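PDB 5UAO: tryptophane-5-halogenase from Microbispora sp. ATCC PTA-5024, which binds FAD and probably uses the reduced flavin to chlorinate a peptide tryptophan at carbon 5 during biosynthesis of the lanthipeptide NAI-107. Local coordinates for residues S236-K241 against G339-V344; I362-Q367 against Q388-R393; D395-F400 against L458-E463. All blocks are in the same frame, centred on the assembly; numbering follows the deposited sequence.

Contact 1: S236-K241 against G339-V344; sequences SLLLEK and GNVMAV
Leu238 and Leu239, neighbours on the first turn of helix 237-242, meet Val341 and Ala343 of strand 341-343, so two leucines rest on two small strand residues two places apart. The apolar contacts form two separate patches. At the first, CB of Leu238 lies 4.0 Å from CG1 of Val341. At the second, Leu239 meets the Ala343 methyl with three of its carbons: its CD2 comes to 3.8 Å from CB of Ala343, and its own CB and CD1 stand only slightly farther off. Leu239 has CG anti to the backbone N (chi1 -173°), which carries its fork to the alanine. Because strand side chains alternate, Val341 and Ala343 face the helix while Met342 points to the other surface of the sheet, where it touches Ala365 and Leu369 of helix 358-372. The short segments run nearly at right angles, 93° between their directions, with 8.2 Å between axes.

The polar bonds lie within the helix start and toward other neighbours. Ser236 precedes the helix, and its OG accepts N-H of Glu240 at 3.2 Å; the same OG is hydrogen-bonded to Ser347 O. The first turn is wide, of pi type, with Lys241 N bonded to Ser236 O at 3.1 Å. Asp230, at the end of the neighbouring strand 227-230, accepts the Leu239 backbone N-H through OD2.

Strand 341-343 is part of the mixed sheet of the FAD-binding fold, and Leu237 touches the bound FAD. Between the two segments the fit rests on aliphatic carbon from both sides, while polar bonds to Asp230 and Ser347 hold the start of the helix and probably fix how it enters the contact.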
loop_
_atom_site.group_PDB
_atom_site.type_symbol
_atom_site.label_atom_id
_atom_site.label_comp_id
_atom_site.label_asym_id
_atom_site.label_seq_id
_atom_site.Cartn_x
_atom_site.Cartn_y
_atom_site.Cartn_z
ATOM N N SER A 236 -1.769 30.578 -1.827
ATOM C CA SER A 236 -2.755 29.670 -1.267
ATOM C C SER A 236 -3.879 30.457 -0.576
ATOM O O SER A 236 -4.086 30.357 0.638
ATOM C CB SER A 236 -2.050 28.680 -0.324
ATOM O OG SER A 236 -2.968 27.704 0.281
ATOM N N LEU A 237 -4.585 31.256 -1.378
ATOM C CA LEU A 237 -5.524 32.280 -0.875
ATOM C C LEU A 237 -6.723 31.673 -0.150
ATOM O O LEU A 237 -7.133 32.170 0.912
ATOM C CB LEU A 237 -6.029 33.115 -2.034
ATOM C CG LEU A 237 -6.438 34.525 -1.718
ATOM C CD1 LEU A 237 -5.131 35.279 -1.513
ATOM C CD2 LEU A 237 -7.245 35.091 -2.878
ATOM N N LEU A 238 -7.309 30.613 -0.736
ATOM C CA LEU A 238 -8.432 29.975 -0.102
ATOM C C LEU A 238 -8.045 29.034 0.996
ATOM O O LEU A 238 -8.555 29.166 2.138
ATOM C CB LEU A 238 -9.369 29.300 -1.093
ATOM C CG LEU A 238 -10.049 30.159 -2.163
ATOM C CD1 LEU A 238 -9.094 30.557 -3.258
ATOM C CD2 LEU A 238 -11.199 29.332 -2.729
ATOM N N LEU A 239 -7.127 28.108 0.689
ATOM C CA LEU A 239 -6.798 27.031 1.631
ATOM C C LEU A 239 -6.089 27.544 2.911
ATOM O O LEU A 239 -6.545 27.331 4.106
ATOM C CB LEU A 239 -5.882 26.029 0.968
ATOM C CG LEU A 239 -5.612 24.781 1.809
ATOM C CD1 LEU A 239 -6.806 23.871 1.699
ATOM C CD2 LEU A 239 -4.319 24.093 1.318
ATOM N N GLU A 240 -4.961 28.188 2.683
ATOM C CA GLU A 240 -4.133 28.675 3.805
ATOM C C GLU A 240 -4.706 29.966 4.345
ATOM O O GLU A 240 -4.863 30.090 5.553
ATOM C CB GLU A 240 -2.714 28.908 3.407
ATOM C CG GLU A 240 -1.746 29.141 4.545
ATOM C CD GLU A 240 -0.364 29.586 4.075
ATOM O OE1 GLU A 240 0.336 28.872 3.279
ATOM O OE2 GLU A 240 0.053 30.703 4.472
ATOM N N LYS A 241 -4.967 30.936 3.507
ATOM C CA LYS A 241 -5.227 32.268 4.050
ATOM C C LYS A 241 -6.667 32.353 4.573
ATOM O O LYS A 241 -6.865 32.728 5.699
ATOM C CB LYS A 241 -4.967 33.383 3.069
ATOM C CG LYS A 241 -3.557 33.453 2.488
ATOM C CD LYS A 241 -2.487 33.637 3.547
ATOM C CE LYS A 241 -1.244 34.308 2.946
ATOM N NZ LYS A 241 -0.533 33.433 1.970
ATOM N N GLY A 339 -14.172 21.420 3.576
ATOM C CA GLY A 339 -15.516 21.884 3.191
ATOM C C GLY A 339 -15.633 21.946 1.682
ATOM O O GLY A 339 -15.471 20.962 0.997
ATOM N N ASN A 340 -15.907 23.143 1.159
ATOM C CA ASN A 340 -16.141 23.319 -0.255
ATOM C C ASN A 340 -14.937 23.902 -0.974
ATOM O O ASN A 340 -15.086 24.538 -2.020
ATOM C CB ASN A 340 -17.421 24.185 -0.473
ATOM C CG ASN A 340 -17.299 25.621 0.006
ATOM O OD1 ASN A 340 -16.469 25.991 0.805
ATOM N ND2 ASN A 340 -18.177 26.461 -0.508
ATOM N N VAL A 341 -13.746 23.653 -0.414
ATOM C CA VAL A 341 -12.504 24.067 -1.038
ATOM C C VAL A 341 -11.566 22.882 -1.154
ATOM O O VAL A 341 -11.346 22.198 -0.164
ATOM C CB VAL A 341 -11.836 25.135 -0.164
ATOM C CG1 VAL A 341 -10.466 25.453 -0.707
ATOM C CG2 VAL A 341 -12.705 26.387 -0.130
ATOM N N MET A 342 -11.063 22.625 -2.351
ATOM C CA MET A 342 -9.887 21.750 -2.496
ATOM C C MET A 342 -8.742 22.516 -3.155
ATOM O O MET A 342 -8.939 23.246 -4.086
ATOM C CB MET A 342 -10.198 20.507 -3.291
ATOM C CG MET A 342 -8.856 19.735 -3.475
ATOM S SD MET A 342 -9.124 18.031 -3.551
ATOM C CE MET A 342 -7.507 17.331 -3.974
ATOM N N ALA A 343 -7.534 22.337 -2.661
ATOM C CA ALA A 343 -6.365 22.931 -3.281
ATOM C C ALA A 343 -5.593 21.957 -4.199
ATOM O O ALA A 343 -5.390 20.755 -3.884
ATOM C CB ALA A 343 -5.435 23.482 -2.217
ATOM N N VAL A 344 -5.168 22.496 -5.330
ATOM C CA VAL A 344 -4.415 21.743 -6.326
ATOM C C VAL A 344 -3.244 22.557 -6.740
ATOM O O VAL A 344 -3.384 23.757 -7.077
ATOM C CB VAL A 344 -5.274 21.396 -7.602
ATOM C CG1 VAL A 344 -4.440 20.682 -8.661
ATOM C CG2 VAL A 344 -6.545 20.577 -7.251
#

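Contact 2: I362-Q367 against Q388-R393; sequences IATAVQ and QALAHR
An antiparallel helix pair brings Thr364 and Ala365 of helix 358-372 against Leu390 and Arg393 of helix 383-406, within the tryptophan halogenase family region. The short segments run at 166° to each other with axes 11.0 Å apart, and this wide spacing is bridged by long side chains from 388-393 reaching small ones on 362-367. Leu390 fills the middle: its CD2 stands 4.3 Å from CA of Ala365 and 4.4 Å from CG2 of Thr364. This is loose van der Waals contact, and Leu390 also touches Met361 and Ile368 of the same opposing helix, so its branched end lies along several residues of that helix.

Arg393 makes the second touch. Its chain bends at chi2 (-87°) and again at chi3, which brings the guanidinium up to Thr364 of the facing helix. Thr364 and Arg393 approach from opposite directions, and NH2 of Arg393 comes to 3.1 Å from OG1 of Thr364. The angle is poor for a hydrogen bond and the hydroxyl sits obliquely to the guanidinium plane. The threonine methyl also meets the group, CG2 lying 3.7 Å from NH2. The hydroxyl has its polar partner on its own helix: OG1, beside the backbone N at chi1 -58°, is hydrogen-bonded to Leu360 O, one turn earlier.

On the far side of 362-367, Ile362 and Val366 pack on helix 39-51. Gln367 and Ala389 touch Phe447 and Leu451 of the second subunit, so both helices also border the dimer partner. The chemistry of the pair implies an apolar centre with a polar margin, where the cation lies close to the threonine oxygen without a well-formed bond and the hydroxyl is satisfied by its own helix.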
loop_
_atom_site.group_PDB
_atom_site.type_symbol
_atom_site.label_atom_id
_atom_site.label_comp_id
_atom_site.label_asym_id
_atom_site.label_seq_id
_atom_site.Cartn_x
_atom_site.Cartn_y
_atom_site.Cartn_z
ATOM N N ILE A 362 -0.176 17.209 -9.234
ATOM C CA ILE A 362 -1.321 17.953 -9.700
ATOM C C ILE A 362 -2.286 16.913 -10.250
ATOM O O ILE A 362 -3.470 16.895 -9.883
ATOM C CB ILE A 362 -0.982 19.011 -10.747
ATOM C CG1 ILE A 362 -0.436 20.250 -10.032
ATOM C CG2 ILE A 362 -2.215 19.378 -11.576
ATOM C CD1 ILE A 362 0.353 21.212 -10.876
ATOM N N ALA A 363 -1.789 16.052 -11.160
ATOM C CA ALA A 363 -2.678 15.085 -11.810
ATOM C C ALA A 363 -3.372 14.166 -10.755
ATOM O O ALA A 363 -4.585 13.776 -10.841
ATOM C CB ALA A 363 -1.906 14.272 -12.806
ATOM N N THR A 364 -2.619 13.767 -9.752
ATOM C CA THR A 364 -3.157 12.922 -8.704
ATOM C C THR A 364 -4.235 13.637 -7.910
ATOM O O THR A 364 -5.300 13.060 -7.650
ATOM C CB THR A 364 -2.006 12.502 -7.697
ATOM O OG1 THR A 364 -0.941 11.813 -8.390
ATOM C CG2 THR A 364 -2.536 11.646 -6.646
ATOM N N ALA A 365 -3.973 14.887 -7.493
ATOM C CA ALA A 365 -4.980 15.710 -6.809
ATOM C C ALA A 365 -6.246 15.905 -7.657
ATOM O O ALA A 365 -7.374 15.813 -7.144
ATOM C CB ALA A 365 -4.381 17.078 -6.428
ATOM N N VAL A 366 -6.057 16.137 -8.949
ATOM C CA VAL A 366 -7.200 16.247 -9.888
ATOM C C VAL A 366 -8.043 14.983 -9.919
ATOM O O VAL A 366 -9.288 15.049 -9.909
ATOM C CB VAL A 366 -6.724 16.645 -11.271
ATOM C CG1 VAL A 366 -7.827 16.610 -12.323
ATOM C CG2 VAL A 366 -6.189 18.087 -11.228
ATOM N N GLN A 367 -7.394 13.827 -9.958
ATOM C CA GLN A 367 -8.181 12.568 -10.009
ATOM C C GLN A 367 -8.938 12.363 -8.764
ATOM O O GLN A 367 -10.045 11.857 -8.763
ATOM C CB GLN A 367 -7.306 11.330 -10.310
ATOM C CG GLN A 367 -6.919 11.293 -11.715
ATOM C CD GLN A 367 -6.092 10.081 -12.007
ATOM O OE1 GLN A 367 -4.840 10.139 -12.067
ATOM N NE2 GLN A 367 -6.768 8.969 -12.113
ATOM N N GLN A 388 -5.493 12.424 3.727
ATOM C CA GLN A 388 -4.545 11.392 4.102
ATOM C C GLN A 388 -3.806 10.806 2.925
ATOM O O GLN A 388 -2.642 10.510 3.021
ATOM C CB GLN A 388 -5.289 10.252 4.861
ATOM C CG GLN A 388 -5.708 10.688 6.243
ATOM C CD GLN A 388 -6.557 9.630 6.963
ATOM O OE1 GLN A 388 -6.962 8.620 6.376
ATOM N NE2 GLN A 388 -6.883 9.908 8.216
ATOM N N ALA A 389 -4.466 10.632 1.794
ATOM C CA ALA A 389 -3.825 10.044 0.637
ATOM C C ALA A 389 -2.780 11.007 0.101
ATOM O O ALA A 389 -1.621 10.603 -0.222
ATOM C CB ALA A 389 -4.835 9.721 -0.459
ATOM N N LEU A 390 -3.160 12.272 0.020
ATOM C CA LEU A 390 -2.198 13.278 -0.466
ATOM C C LEU A 390 -1.017 13.509 0.470
ATOM O O LEU A 390 0.137 13.632 0.012
ATOM C CB LEU A 390 -2.913 14.604 -0.801
ATOM C CG LEU A 390 -3.655 14.533 -2.154
ATOM C CD1 LEU A 390 -4.704 15.632 -2.272
ATOM C CD2 LEU A 390 -2.686 14.531 -3.314
ATOM N N ALA A 391 -1.275 13.600 1.750
ATOM C CA ALA A 391 -0.183 13.756 2.709
ATOM C C ALA A 391 0.812 12.577 2.560
ATOM O O ALA A 391 2.018 12.760 2.667
ATOM C CB ALA A 391 -0.709 13.772 4.159
ATOM N N HIS A 392 0.303 11.366 2.417
ATOM C CA HIS A 392 1.195 10.189 2.431
ATOM C C HIS A 392 2.096 10.196 1.150
ATOM O O HIS A 392 3.294 9.908 1.176
ATOM C CB HIS A 392 0.320 8.913 2.463
ATOM C CG HIS A 392 1.098 7.651 2.311
ATOM N ND1 HIS A 392 1.931 7.179 3.300
ATOM C CD2 HIS A 392 1.230 6.795 1.273
ATOM C CE1 HIS A 392 2.501 6.055 2.901
ATOM N NE2 HIS A 392 2.083 5.796 1.679
ATOM N N ARG A 393 1.480 10.520 0.030
ATOM C CA ARG A 393 2.176 10.577 -1.256
ATOM C C ARG A 393 3.246 11.677 -1.225
ATOM O O ARG A 393 4.384 11.421 -1.587
ATOM C CB ARG A 393 1.176 10.809 -2.411
ATOM C CG ARG A 393 0.621 9.476 -2.951
ATOM C CD ARG A 393 1.575 8.883 -4.065
ATOM N NE ARG A 393 0.756 8.880 -5.270
ATOM C CZ ARG A 393 1.096 9.124 -6.497
ATOM N NH1 ARG A 393 2.340 9.320 -6.880
ATOM N NH2 ARG A 393 0.114 9.118 -7.380
#

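Contact 3: D395-F400 against L458-E463; sequences DAIRWF and LFYGLE
The Tyr460 ring has Phe459 CD2 over the centre of one face, 3.6 Å above the plane, and meets Phe400 and Ile397 obliquely. The contact joins helix 383-406 to the approach of helix 461-471, both inside the tryptophan halogenase family region. CE1 of Tyr460 in turn lies in plane at the edge of the Phe459 ring. On the helix side, Trp399 receives CD of Arg398 over the centre of one face, while CH2 of Trp399 sits 3.4 Å above the Arg398 guanidinium.

Across the contact, Phe400 and Tyr460 cross at about a right angle as side chains, but their ring planes differ by only 39° and their centroids are 5.5 Å apart, so the rings meet obliquely. Phe400 has CG anti to its backbone N (chi1 177°), which sends the ring across to the base of the tyrosine. There CE2 of Phe400 touches both CB and CG of Tyr460, each at 3.7 Å, and CD1 of Tyr460 follows at 3.8 Å. An alanine in place of Phe400 is likely to leave CB and CG of Tyr460 without CE2 of Phe400 against them and open a gap between the two segments.

The phenol is held separately, OH of Tyr460 being hydrogen-bonded to Glu355 O. Helix 358-372 borders both partners, Leu360 touching Tyr460 and Met361 touching Ile397. Phe400 itself has His404 edge-to-face, one turn on in the same helix. CG1 of Ile397, one turn before Phe400, stands 4.4 Å from CE2 of Tyr460.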
loop_
_atom_site.group_PDB
_atom_site.type_symbol
_atom_site.label_atom_id
_atom_site.label_comp_id
_atom_site.label_asym_id
_atom_site.label_seq_id
_atom_site.Cartn_x
_atom_site.Cartn_y
_atom_site.Cartn_z
ATOM N N ASP A 395 4.691 13.137 1.450
ATOM C CA ASP A 395 5.687 12.835 2.453
ATOM C C ASP A 395 6.712 11.798 1.971
ATOM O O ASP A 395 7.921 11.951 2.265
ATOM C CB ASP A 395 5.022 12.395 3.771
ATOM C CG ASP A 395 4.337 13.570 4.534
ATOM O OD1 ASP A 395 4.579 14.774 4.239
ATOM O OD2 ASP A 395 3.550 13.293 5.469
ATOM N N ALA A 396 6.249 10.795 1.238
ATOM C CA ALA A 396 7.135 9.805 0.659
ATOM C C ALA A 396 8.108 10.454 -0.380
ATOM O O ALA A 396 9.265 10.032 -0.461
ATOM C CB ALA A 396 6.359 8.632 0.042
ATOM N N ILE A 397 7.597 11.360 -1.223
ATOM C CA ILE A 397 8.414 12.080 -2.172
ATOM C C ILE A 397 9.452 12.863 -1.417
ATOM O O ILE A 397 10.597 12.904 -1.823
ATOM C CB ILE A 397 7.581 12.943 -3.073
ATOM C CG1 ILE A 397 6.850 12.048 -4.060
ATOM C CG2 ILE A 397 8.408 13.934 -3.833
ATOM C CD1 ILE A 397 5.661 12.705 -4.696
ATOM N N ARG A 398 9.064 13.457 -0.293
ATOM C CA ARG A 398 10.002 14.247 0.475
ATOM C C ARG A 398 11.213 13.407 0.905
ATOM O O ARG A 398 12.360 13.812 0.731
ATOM C CB ARG A 398 9.289 14.917 1.674
ATOM C CG ARG A 398 10.219 15.614 2.640
ATOM C CD ARG A 398 10.395 14.831 3.891
ATOM N NE ARG A 398 11.182 15.546 4.897
ATOM C CZ ARG A 398 10.701 16.212 5.948
ATOM N NH1 ARG A 398 9.422 16.222 6.247
ATOM N NH2 ARG A 398 11.559 16.822 6.775
ATOM N N TRP A 399 10.947 12.282 1.526
ATOM C CA TRP A 399 12.004 11.398 1.987
ATOM C C TRP A 399 12.824 10.833 0.854
ATOM O O TRP A 399 14.011 10.729 0.976
ATOM C CB TRP A 399 11.480 10.263 2.861
ATOM C CG TRP A 399 10.797 10.763 4.066
ATOM C CD1 TRP A 399 9.488 10.604 4.360
ATOM C CD2 TRP A 399 11.348 11.586 5.100
ATOM N NE1 TRP A 399 9.194 11.217 5.544
ATOM C CE2 TRP A 399 10.289 11.898 5.985
ATOM C CE3 TRP A 399 12.614 12.140 5.332
ATOM C CZ2 TRP A 399 10.462 12.667 7.138
ATOM C CZ3 TRP A 399 12.786 12.925 6.450
ATOM C CH2 TRP A 399 11.701 13.171 7.360
ATOM N N PHE A 400 12.224 10.567 -0.299
ATOM C CA PHE A 400 13.039 10.171 -1.459
ATOM C C PHE A 400 13.979 11.288 -1.922
ATOM O O PHE A 400 15.132 11.034 -2.229
ATOM C CB PHE A 400 12.061 9.773 -2.604
ATOM C CG PHE A 400 12.728 9.390 -3.910
ATOM C CD1 PHE A 400 13.832 8.556 -3.937
ATOM C CD2 PHE A 400 12.192 9.805 -5.116
ATOM C CE1 PHE A 400 14.400 8.151 -5.139
ATOM C CE2 PHE A 400 12.746 9.414 -6.328
ATOM C CZ PHE A 400 13.841 8.582 -6.335
ATOM N N LEU A 458 5.159 5.874 -4.511
ATOM C CA LEU A 458 4.395 4.994 -5.351
ATOM C C LEU A 458 4.819 5.034 -6.781
ATOM O O LEU A 458 4.912 3.982 -7.434
ATOM C CB LEU A 458 2.942 5.412 -5.291
ATOM C CG LEU A 458 1.977 4.430 -5.934
ATOM C CD1 LEU A 458 2.091 3.045 -5.255
ATOM C CD2 LEU A 458 0.582 5.050 -5.832
ATOM N N PHE A 459 5.044 6.222 -7.329
ATOM C CA PHE A 459 5.400 6.195 -8.737
ATOM C C PHE A 459 6.856 5.735 -8.929
ATOM O O PHE A 459 7.139 4.988 -9.818
ATOM C CB PHE A 459 5.196 7.562 -9.427
ATOM C CG PHE A 459 5.779 7.588 -10.769
ATOM C CD1 PHE A 459 5.123 6.947 -11.827
ATOM C CD2 PHE A 459 7.033 8.151 -11.003
ATOM C CE1 PHE A 459 5.681 6.922 -13.112
ATOM C CE2 PHE A 459 7.609 8.079 -12.283
ATOM C CZ PHE A 459 6.946 7.445 -13.315
ATOM N N TYR A 460 7.767 6.237 -8.107
ATOM C CA TYR A 460 9.228 6.107 -8.306
ATOM C C TYR A 460 9.710 4.730 -7.831
ATOM O O TYR A 460 10.638 4.159 -8.407
ATOM C CB TYR A 460 9.958 7.271 -7.566
ATOM C CG TYR A 460 9.568 8.625 -8.093
ATOM C CD1 TYR A 460 10.211 9.194 -9.193
ATOM C CD2 TYR A 460 8.523 9.356 -7.490
ATOM C CE1 TYR A 460 9.786 10.437 -9.717
ATOM C CE2 TYR A 460 8.116 10.570 -7.980
ATOM C CZ TYR A 460 8.721 11.099 -9.118
ATOM O OH TYR A 460 8.325 12.338 -9.550
ATOM N N GLY A 461 9.142 4.265 -6.716
ATOM C CA GLY A 461 9.250 2.873 -6.279
ATOM C C GLY A 461 10.600 2.555 -5.687
ATOM O O GLY A 461 11.490 3.428 -5.580
ATOM N N LEU A 462 10.750 1.296 -5.289
ATOM C CA LEU A 462 11.975 0.801 -4.756
ATOM C C LEU A 462 13.088 0.922 -5.768
ATOM O O LEU A 462 14.240 1.147 -5.380
ATOM C CB LEU A 462 11.879 -0.678 -4.388
ATOM C CG LEU A 462 11.178 -0.959 -3.102
ATOM C CD1 LEU A 462 11.169 -2.460 -2.955
ATOM C CD2 LEU A 462 11.892 -0.258 -1.937
ATOM N N GLU A 463 12.760 0.743 -7.047
ATOM C CA GLU A 463 13.768 0.861 -8.114
ATOM C C GLU A 463 14.397 2.267 -8.130
ATOM O O GLU A 463 15.580 2.434 -8.350
ATOM C CB GLU A 463 13.206 0.414 -9.512
ATOM C CG GLU A 463 12.028 1.174 -10.110
ATOM C CD GLU A 463 10.629 0.780 -9.556
ATOM O OE1 GLU A 463 10.561 0.026 -8.566
ATOM O OE2 GLU A 463 9.579 1.246 -10.096
#

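Overall arrangement
The three contacts follow one another along the chain. Contacts 1 and 2, with centres 15 Å apart, meet through strand 341-343 and the residue that follows it: CE of Met342 lies 3.7 Å from CD1 of Leu390, and CG1 of Val344 lies 3.9 Å from CG2 of Ile362. Contacts 2 and 3 share helix 383-406 and have centres 13 Å apart; Arg393 NE stands 3.9 Å from Leu458 CD2. Contacts 1 and 3 do not touch, their nearest atoms being about 13 Å apart. All three lie near the bound FAD: Leu237 in contact 1 touches it, while the side chains of Ala365 and Tyr460 lie about 10 Å and 8 Å from it.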